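Local coordinates for protein Abbfa_003403 (Acinetobacter baumannii, PDB 4ZXH) that probably builds a peptide product as a four-domain nonribosomal peptide synthetase, joining condensation, adenylation, phosphopantetheine-bearing carrier and thioesterase domains in one chain, at residues V886-Q889 against D895-V898; G923-L928 against S939-L944; T862-L867 against R877-E882; D945-T950 against K958-P963. One frame throughout, in Å; residues are numbered along the deposited sequence.

Interaction 1: residues V886-Q889 against D895-V898; sequences VLKQ and DAVV
L887 and K888, in the last turn of helix 880-888, meet strand 893-903 at D895, A896 and V898, the leucine by apolar packing and the lysine by its charge. L887 projects its CB toward the strand, where it meets A896 CB at 3.8 Å. With its CG beside the backbone N and anti to the carbonyl carbon (chi1 -79°), the leucine runs on along the strand, and its CD1 reaches V898 CG2 at 4.0 Å, the two side chains crossing at about a right angle. The small A896 lets both CB and CD1 of the leucine settle on it.

K888 leaves the helix to one side and stays extended as far as CE, passing A896 before bending at its last torsion (chi4 96°). Lysine and D895 lie side by side and point the same way. D895 starts away from the helix, yet its carboxylate comes back to the lysine end, forming a salt bridge of 3.5 Å between K888 NZ and D895 OD1. The same OD1 accepts the A896 N-H, a weak bond that may help to hold the carboxylate against its own strand. Longer, weak ion pairs link K888 to D745 and D895 to K722. The chemistry is thus divided: apolar packing seats the helix on the sheet, while a rather long ion pair probably adds a modest electrostatic tie for a buried aspartate.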
# COMPACT_ATOMS: atom_id res chain seq x y z
N VAL A 886 5.20 -8.79 2.52
CA VAL A 886 5.83 -7.70 3.26
C VAL A 886 6.00 -8.09 4.74
O VAL A 886 7.05 -7.86 5.34
CB VAL A 886 5.05 -6.37 3.14
CG1 VAL A 886 5.62 -5.35 4.09
CG2 VAL A 886 5.12 -5.81 1.74
N LEU A 887 4.97 -8.71 5.31
CA LEU A 887 5.06 -9.19 6.69
C LEU A 887 6.19 -10.20 6.88
O LEU A 887 6.95 -10.11 7.83
CB LEU A 887 3.73 -9.79 7.11
CG LEU A 887 2.63 -8.81 7.50
CD1 LEU A 887 1.27 -9.51 7.54
CD2 LEU A 887 2.93 -8.19 8.83
N LYS A 888 6.31 -11.17 5.98
CA LYS A 888 7.34 -12.20 6.13
C LYS A 888 8.76 -11.64 6.08
O LYS A 888 9.72 -12.30 6.48
CB LYS A 888 7.19 -13.26 5.04
CG LYS A 888 5.94 -14.12 5.16
CD LYS A 888 5.92 -15.16 4.03
CE LYS A 888 4.89 -16.26 4.23
NZ LYS A 888 3.59 -16.03 3.54
N GLN A 889 8.91 -10.41 5.60
CA GLN A 889 10.24 -9.83 5.43
C GLN A 889 10.72 -9.12 6.70
O GLN A 889 11.89 -8.72 6.79
CB GLN A 889 10.26 -8.87 4.23
CG GLN A 889 10.47 -9.56 2.90
CD GLN A 889 10.31 -8.63 1.70
OE1 GLN A 889 9.76 -7.53 1.80
NE2 GLN A 889 10.80 -9.08 0.55
N ASP A 895 5.89 -16.65 9.51
CA ASP A 895 4.79 -16.87 8.58
C ASP A 895 3.70 -15.82 8.81
O ASP A 895 3.67 -15.16 9.85
CB ASP A 895 4.23 -18.28 8.73
CG ASP A 895 3.58 -18.80 7.46
OD1 ASP A 895 3.64 -18.13 6.40
OD2 ASP A 895 2.99 -19.91 7.51
N ALA A 896 2.83 -15.65 7.82
CA ALA A 896 1.78 -14.65 7.91
C ALA A 896 0.62 -15.05 7.01
O ALA A 896 0.82 -15.61 5.94
CB ALA A 896 2.31 -13.25 7.53
N VAL A 897 -0.59 -14.79 7.47
CA VAL A 897 -1.77 -15.01 6.66
C VAL A 897 -2.66 -13.80 6.85
O VAL A 897 -2.86 -13.32 7.97
CB VAL A 897 -2.51 -16.31 7.08
CG1 VAL A 897 -3.95 -16.30 6.60
CG2 VAL A 897 -1.78 -17.53 6.56
N VAL A 898 -3.18 -13.27 5.75
CA VAL A 898 -4.04 -12.10 5.80
C VAL A 898 -5.39 -12.46 5.23
O VAL A 898 -5.48 -13.02 4.14
CB VAL A 898 -3.42 -10.91 5.02
CG1 VAL A 898 -4.34 -9.71 5.07
CG2 VAL A 898 -2.06 -10.55 5.57

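Interaction 2: residues G923-L928 against S939-L944; sequences GLKKNL and SAFIRL
F941 holds its CG anti to the carbonyl carbon and beside the backbone N (chi1 -65°), which carries the ring from strand 940-943 against helix 921-931, among L924, K925 and L928. K925 adopts a different first torsion, its CG anti to the backbone N (chi1 -173°), and then bends at chi2, so that K925 CD lies 3.6 Å from F941 CE2. The lysine touches the ring with CB and CD, crossing the phenylalanine at about a right angle.

The aromatic ring is gripped from several directions. Backbone N of K925 sits over one face. The L928 and F941 side chains come from opposite directions, and L928 CD1 meets the ring edge in plane, 3.8 Å from F941 CE1. L924 comes in obliquely, its CB 3.9 Å from F941 CE1 and its CD1 3.9 Å from F941 CD1. The two leucines are buried, whereas the lysine lies at the more open side, and no hydrogen bond crosses between the segments.

The axes of the short segments 923-928 and 940-943 approach to 9.7 Å, with 131° between their directions. Strand 940-943 runs parallel beside strand 907-916, and helix 921-931 connects them, so F941 packs in the helix-sheet interface of a beta-alpha-beta crossover in the C-terminal subdomain of an ANL-type adenylation domain.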
# COMPACT_ATOMS: atom_id res chain seq x y z
N GLY A 923 4.74 -2.56 16.50
CA GLY A 923 5.90 -2.55 15.63
C GLY A 923 5.57 -3.01 14.23
O GLY A 923 6.14 -2.50 13.26
N LEU A 924 4.64 -3.96 14.11
CA LEU A 924 4.20 -4.45 12.80
C LEU A 924 3.44 -3.38 12.02
O LEU A 924 3.79 -3.06 10.88
CB LEU A 924 3.32 -5.69 12.94
CG LEU A 924 4.03 -6.94 13.46
CD1 LEU A 924 3.08 -8.11 13.48
CD2 LEU A 924 5.24 -7.26 12.62
N LYS A 925 2.41 -2.84 12.66
CA LYS A 925 1.62 -1.75 12.10
C LYS A 925 2.52 -0.65 11.52
O LYS A 925 2.36 -0.27 10.36
CB LYS A 925 0.70 -1.18 13.17
CG LYS A 925 -0.32 -0.15 12.71
CD LYS A 925 -1.56 -0.79 12.15
CE LYS A 925 -2.62 0.26 11.84
NZ LYS A 925 -3.21 0.83 13.08
N LYS A 926 3.48 -0.17 12.33
CA LYS A 926 4.40 0.88 11.90
C LYS A 926 5.15 0.48 10.64
O LYS A 926 5.26 1.27 9.69
CB LYS A 926 5.42 1.21 12.98
CG LYS A 926 4.84 1.69 14.30
CD LYS A 926 4.18 3.04 14.19
CE LYS A 926 3.97 3.61 15.58
NZ LYS A 926 5.29 3.80 16.26
N ASN A 927 5.65 -0.75 10.63
CA ASN A 927 6.44 -1.24 9.51
C ASN A 927 5.64 -1.33 8.21
O ASN A 927 6.07 -0.82 7.17
CB ASN A 927 7.03 -2.61 9.84
CG ASN A 927 8.08 -3.06 8.84
OD1 ASN A 927 7.75 -3.55 7.75
ND2 ASN A 927 9.35 -2.92 9.20
N LEU A 928 4.48 -1.98 8.27
CA LEU A 928 3.67 -2.12 7.07
C LEU A 928 3.22 -0.75 6.54
O LEU A 928 3.12 -0.55 5.33
CB LEU A 928 2.45 -3.01 7.32
CG LEU A 928 2.67 -4.44 7.82
CD1 LEU A 928 1.37 -5.19 7.67
CD2 LEU A 928 3.77 -5.14 7.08
N SER A 939 -6.22 -3.81 9.59
CA SER A 939 -6.84 -3.14 10.73
C SER A 939 -6.64 -3.93 12.03
O SER A 939 -6.94 -3.41 13.10
CB SER A 939 -8.33 -2.93 10.50
OG SER A 939 -8.57 -2.50 9.17
N ALA A 940 -6.15 -5.17 11.94
CA ALA A 940 -5.95 -6.02 13.13
C ALA A 940 -4.80 -7.02 12.97
O ALA A 940 -4.56 -7.55 11.89
CB ALA A 940 -7.24 -6.75 13.47
N PHE A 941 -4.09 -7.24 14.06
CA PHE A 941 -2.92 -8.12 14.10
C PHE A 941 -3.10 -9.09 15.24
O PHE A 941 -3.38 -8.69 16.36
CB PHE A 941 -1.63 -7.33 14.28
CG PHE A 941 -1.31 -6.42 13.12
CD1 PHE A 941 -0.38 -6.81 12.15
CD2 PHE A 941 -1.95 -5.19 12.98
CE1 PHE A 941 -0.09 -5.97 11.07
CE2 PHE A 941 -1.67 -4.35 11.89
CZ PHE A 941 -0.73 -4.74 10.94
N ILE A 942 -2.97 -10.38 14.95
CA ILE A 942 -3.16 -11.42 15.94
C ILE A 942 -1.94 -12.34 15.90
O ILE A 942 -1.57 -12.82 14.83
CB ILE A 942 -4.45 -12.22 15.66
CG1 ILE A 942 -5.66 -11.31 15.71
CG2 ILE A 942 -4.62 -13.35 16.65
CD1 ILE A 942 -6.92 -12.00 15.23
N ARG A 943 -1.32 -12.57 17.05
CA ARG A 943 -0.23 -13.55 17.11
C ARG A 943 -0.78 -14.95 17.38
O ARG A 943 -1.68 -15.13 18.19
CB ARG A 943 0.79 -13.18 18.16
CG ARG A 943 2.11 -13.95 18.08
CD ARG A 943 3.07 -13.38 19.10
NE ARG A 943 4.35 -14.07 19.21
CZ ARG A 943 5.32 -13.67 20.03
NH1 ARG A 943 5.14 -12.59 20.79
NH2 ARG A 943 6.48 -14.33 20.10
N LEU A 944 -0.25 -15.92 16.66
CA LEU A 944 -0.61 -17.31 16.88
C LEU A 944 0.68 -18.10 17.07
O LEU A 944 1.73 -17.71 16.56
CB LEU A 944 -1.41 -17.88 15.70
CG LEU A 944 -2.78 -17.26 15.41
CD1 LEU A 944 -3.42 -17.84 14.14
CD2 LEU A 944 -3.72 -17.40 16.58

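Interaction 3: residues T862-L867 against R877-E882; sequences THHGRL and RIELGE
H864 and E879 are joined through the imidazole ND1, which donates to E879 OE2 at 2.9 Å in a bent bond (N-H...OE2 142°) and more weakly to E879 OE1 at 3.3 Å. The carboxylate stands almost perpendicular to the ring, at 87°, with its CD in the ring plane at the edge; ND1 meets OE2 from above the carboxylate plane, 38° out of it, and OE2 is itself tilted from the ring plane. E879 reaches the ring because its chain is bent at chi2.

OE2 has a second donor in R877, whose NH2 forms a salt bridge of 2.9 Å with E879 OE2, nearly along the C-O bond; the arginine is poorly ordered, so this support may be mobile. The second ring nitrogen of H864, NE2, is hydrogen-bonded to T862 OG1 at 2.7 Å. The T862 hydroxyl is itself hydrogen-bonded to R856 NE. Both ring nitrogens are thus engaged, which should set the ring rotation, and the glutamate would probably favour a proton on ND1.

The two segments overlap a sequence that fits the eighth core motif of adenylation domains, which probably contains the hinge between their subdomains. H864 follows strand 861-863, packed beside strand 846-855, while E879 leads into helix 880-888 of the C-terminal subdomain.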
# COMPACT_ATOMS: atom_id res chain seq x y z
N THR A 862 -1.52 -16.85 -13.79
CA THR A 862 -1.22 -16.72 -12.38
C THR A 862 -2.50 -16.95 -11.59
O THR A 862 -3.61 -16.73 -12.09
CB THR A 862 -0.58 -15.36 -12.02
OG1 THR A 862 -1.48 -14.28 -12.29
CG2 THR A 862 0.69 -15.16 -12.81
N HIS A 863 -2.31 -17.40 -10.35
CA HIS A 863 -3.38 -17.92 -9.51
C HIS A 863 -3.71 -16.91 -8.43
O HIS A 863 -2.82 -16.27 -7.88
CB HIS A 863 -2.95 -19.24 -8.91
CG HIS A 863 -4.06 -20.04 -8.33
ND1 HIS A 863 -4.62 -19.76 -7.11
CD2 HIS A 863 -4.70 -21.14 -8.80
CE1 HIS A 863 -5.56 -20.65 -6.85
NE2 HIS A 863 -5.64 -21.49 -7.86
N HIS A 864 -5.00 -16.75 -8.14
CA HIS A 864 -5.46 -15.71 -7.22
C HIS A 864 -6.63 -16.27 -6.44
O HIS A 864 -7.52 -15.54 -5.98
CB HIS A 864 -5.86 -14.47 -8.01
CG HIS A 864 -4.76 -13.90 -8.85
ND1 HIS A 864 -3.96 -12.85 -8.44
CD2 HIS A 864 -4.30 -14.26 -10.08
CE1 HIS A 864 -3.07 -12.58 -9.38
NE2 HIS A 864 -3.25 -13.42 -10.38
N GLY A 865 -6.53 -17.58 -6.22
CA GLY A 865 -7.65 -18.48 -6.41
C GLY A 865 -8.86 -18.48 -5.54
O GLY A 865 -8.88 -17.85 -4.48
N ARG A 866 -9.87 -19.17 -6.04
CA ARG A 866 -11.12 -19.45 -5.35
C ARG A 866 -12.06 -18.21 -5.45
O ARG A 866 -12.02 -17.31 -4.62
CB ARG A 866 -10.81 -19.89 -3.92
CG ARG A 866 -11.80 -20.83 -3.22
CD ARG A 866 -12.52 -21.87 -4.03
NE ARG A 866 -11.67 -22.83 -4.71
CZ ARG A 866 -12.13 -23.77 -5.53
NH1 ARG A 866 -13.44 -23.88 -5.76
NH2 ARG A 866 -11.28 -24.60 -6.13
N LEU A 867 -12.87 -18.20 -6.50
CA LEU A 867 -13.88 -17.18 -6.77
C LEU A 867 -14.80 -16.88 -5.59
O LEU A 867 -15.29 -15.76 -5.45
CB LEU A 867 -14.73 -17.62 -7.95
CG LEU A 867 -14.00 -17.89 -9.27
CD1 LEU A 867 -14.86 -18.75 -10.15
CD2 LEU A 867 -13.64 -16.62 -10.00
N ARG A 877 -10.51 -4.44 -4.97
CA ARG A 877 -10.00 -5.75 -4.59
C ARG A 877 -8.54 -5.68 -4.13
O ARG A 877 -7.82 -4.76 -4.49
CB ARG A 877 -10.17 -6.74 -5.75
CG ARG A 877 -9.41 -6.38 -7.01
CD ARG A 877 -9.62 -7.44 -8.08
NE ARG A 877 -9.11 -8.74 -7.64
CZ ARG A 877 -7.85 -9.14 -7.77
NH1 ARG A 877 -6.95 -8.34 -8.33
NH2 ARG A 877 -7.48 -10.34 -7.32
N ILE A 878 -8.14 -6.65 -3.31
CA ILE A 878 -6.82 -6.67 -2.69
C ILE A 878 -6.07 -7.93 -3.11
O ILE A 878 -6.67 -8.99 -3.25
CB ILE A 878 -6.91 -6.64 -1.13
CG1 ILE A 878 -7.73 -5.46 -0.63
CG2 ILE A 878 -5.53 -6.58 -0.50
CD1 ILE A 878 -6.98 -4.18 -0.61
N GLU A 879 -4.76 -7.81 -3.31
CA GLU A 879 -3.90 -8.97 -3.47
C GLU A 879 -3.31 -9.38 -2.12
O GLU A 879 -2.21 -8.93 -1.77
CB GLU A 879 -2.78 -8.68 -4.47
CG GLU A 879 -3.16 -8.93 -5.90
CD GLU A 879 -3.55 -10.37 -6.14
OE1 GLU A 879 -2.80 -11.28 -5.72
OE2 GLU A 879 -4.62 -10.60 -6.76
N LEU A 880 -4.02 -10.23 -1.38
CA LEU A 880 -3.64 -10.55 0.01
C LEU A 880 -2.18 -10.98 0.15
O LEU A 880 -1.50 -10.58 1.09
CB LEU A 880 -4.57 -11.64 0.56
CG LEU A 880 -6.03 -11.19 0.69
CD1 LEU A 880 -6.95 -12.35 1.02
CD2 LEU A 880 -6.15 -10.07 1.73
N GLY A 881 -1.69 -11.75 -0.81
CA GLY A 881 -0.33 -12.25 -0.75
C GLY A 881 0.75 -11.19 -0.77
O GLY A 881 1.85 -11.42 -0.28
N GLU A 882 0.47 -10.02 -1.34
CA GLU A 882 1.47 -8.96 -1.32
C GLU A 882 1.64 -8.47 0.10
O GLU A 882 2.77 -8.22 0.56
CB GLU A 882 1.09 -7.82 -2.24
CG GLU A 882 0.99 -8.25 -3.69
CD GLU A 882 0.56 -7.12 -4.59
OE1 GLU A 882 0.39 -5.99 -4.08
OE2 GLU A 882 0.39 -7.36 -5.81

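Interaction 4: residues D945-T950 against K958-P963; sequences DEFPMT and KAFPEP
F947 and F960 form an edge-to-face aromatic pair where two segments of the long irregular stretch after strand 940-943 come together; the first contains the start of a PxTxxxKxDR sequence that fits the tenth core motif of adenylation domains. F960 turns its edge to the face of F947, the centroids being 5.3 Å apart and the planes inclined at 57°. The meeting is off-centre: F960 CZ lies 4.0 Å from F947 CG, and F960 CE2 sits over the same face, toward its rim.

Next to it, P948 is laid over a face of F960. Its CD is 3.9 Å from the F960 ring centroid and only 23° from the ring normal, a CH-pi contact, with F960 CE1 the nearest ring atom at 3.6 Å. F960 leaves its backbone to one side, its CG anti to the carbonyl carbon (chi1 -74°), and its far end swings in under the proline. Both phenylalanines are buried, backed by V897 of strand 893-903 and by Y913 of strand 907-916.

Toward solvent the packing thins. The exposed A959 adds only loose approaches: its O lies 4.1 Å from P948 CG and its CB 4.2 Å from P948 CB. The side chain of K958 is not modelled beyond CB. Segment 958-963 has an additional hold on the sheet: Y913, whose ring meets that of F960 edge-to-face, is hydrogen-bonded through its OH to P961 O.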
# COMPACT_ATOMS: atom_id res chain seq x y z
N ASP A 945 0.61 -19.19 17.81
CA ASP A 945 1.75 -20.07 17.98
C ASP A 945 1.96 -20.95 16.75
O ASP A 945 3.06 -21.08 16.23
CB ASP A 945 1.53 -20.93 19.22
CG ASP A 945 2.68 -21.86 19.50
OD1 ASP A 945 3.83 -21.39 19.34
OD2 ASP A 945 2.41 -23.05 19.89
N GLU A 946 0.87 -21.53 16.27
CA GLU A 946 0.92 -22.44 15.13
C GLU A 946 -0.27 -22.23 14.21
O GLU A 946 -1.43 -22.25 14.66
CB GLU A 946 0.96 -23.90 15.59
CG GLU A 946 2.36 -24.42 15.79
CD GLU A 946 2.39 -25.78 16.46
OE1 GLU A 946 1.33 -26.44 16.50
OE2 GLU A 946 3.47 -26.17 16.96
N PHE A 947 0.01 -22.02 12.93
CA PHE A 947 -1.07 -21.87 11.97
C PHE A 947 -1.79 -23.20 11.82
O PHE A 947 -1.15 -24.23 11.65
CB PHE A 947 -0.53 -21.38 10.63
CG PHE A 947 -0.21 -19.91 10.60
CD1 PHE A 947 -0.43 -19.12 11.71
CD2 PHE A 947 0.30 -19.32 9.46
CE1 PHE A 947 -0.15 -17.76 11.69
CE2 PHE A 947 0.58 -17.97 9.42
CZ PHE A 947 0.36 -17.18 10.54
N PRO A 948 -3.13 -23.19 11.92
CA PRO A 948 -3.96 -24.40 11.78
C PRO A 948 -3.80 -25.02 10.40
O PRO A 948 -3.89 -24.28 9.41
CB PRO A 948 -5.40 -23.89 11.95
CG PRO A 948 -5.29 -22.51 12.53
CD PRO A 948 -3.95 -21.97 12.06
N MET A 949 -3.57 -26.32 10.33
CA MET A 949 -3.40 -27.02 9.05
C MET A 949 -4.61 -27.90 8.76
O MET A 949 -5.38 -28.24 9.68
CB MET A 949 -2.13 -27.90 9.04
CG MET A 949 -0.81 -27.19 9.30
SD MET A 949 -0.29 -26.24 7.86
CE MET A 949 0.84 -25.04 8.58
N THR A 950 -4.78 -28.28 7.50
CA THR A 950 -5.70 -29.34 7.12
C THR A 950 -4.99 -30.69 7.25
O THR A 950 -3.79 -30.72 7.52
CB THR A 950 -6.21 -29.16 5.69
OG1 THR A 950 -5.14 -29.33 4.76
CG2 THR A 950 -6.80 -27.79 5.52
N LYS A 958 -10.32 -21.29 7.01
CA LYS A 958 -11.62 -21.25 7.69
C LYS A 958 -11.49 -21.39 9.23
O LYS A 958 -12.40 -21.00 9.98
CB LYS A 958 -12.55 -22.35 7.13
N ALA A 959 -10.36 -21.91 9.69
CA ALA A 959 -10.19 -22.25 11.10
C ALA A 959 -9.38 -21.24 11.93
O ALA A 959 -9.18 -21.45 13.13
CB ALA A 959 -9.54 -23.59 11.21
N PHE A 960 -8.90 -20.16 11.30
CA PHE A 960 -8.30 -19.07 12.06
C PHE A 960 -9.34 -18.40 12.96
O PHE A 960 -10.50 -18.27 12.57
CB PHE A 960 -7.65 -18.04 11.13
CG PHE A 960 -6.36 -18.51 10.51
CD1 PHE A 960 -6.32 -19.67 9.76
CD2 PHE A 960 -5.20 -17.79 10.68
CE1 PHE A 960 -5.13 -20.10 9.20
CE2 PHE A 960 -4.01 -18.22 10.12
CZ PHE A 960 -3.97 -19.37 9.38
N PRO A 961 -8.95 -17.99 14.17
CA PRO A 961 -9.97 -17.44 15.06
C PRO A 961 -10.49 -16.12 14.52
O PRO A 961 -9.74 -15.42 13.86
CB PRO A 961 -9.24 -17.24 16.40
CG PRO A 961 -7.89 -17.83 16.22
CD PRO A 961 -7.60 -17.92 14.74
N GLU A 962 -11.76 -15.80 14.75
CA GLU A 962 -12.31 -14.55 14.25
C GLU A 962 -11.66 -13.41 15.03
O GLU A 962 -11.36 -13.55 16.21
CB GLU A 962 -13.83 -14.51 14.38
CG GLU A 962 -14.55 -15.68 13.71
CD GLU A 962 -14.28 -15.79 12.20
OE1 GLU A 962 -14.30 -14.75 11.49
OE2 GLU A 962 -14.06 -16.93 11.71
N PRO A 963 -11.38 -12.30 14.33
CA PRO A 963 -10.81 -11.11 14.96
C PRO A 963 -11.87 -10.31 15.69
O PRO A 963 -13.03 -10.31 15.27
CB PRO A 963 -10.26 -10.32 13.77
CG PRO A 963 -11.19 -10.67 12.68
CD PRO A 963 -11.53 -12.13 12.88

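Along the chain the contacts close in the order 3, 1, 2, 4 without nesting. Interactions 1 and 2, with centres about 10 Å apart, meet on the three-stranded sheet of strands 893-903, 907-916 and 940-943, where L928 packs against V886 and L887. Interaction 3 lies about 15 Å from interaction 1 between centres and shares helix 880-888, bringing in the strands of the preceding subdomain. Interaction 4, centred about 14 Å from interaction 1, has F947 and F960 beside strand 893-903, so helices and loops pack around the same small sheet. Together they join the probable hinge to the C-terminal adenylation subdomain, whose helix 921-931 also meets the carrier domain through the K926-E1042 salt bridge.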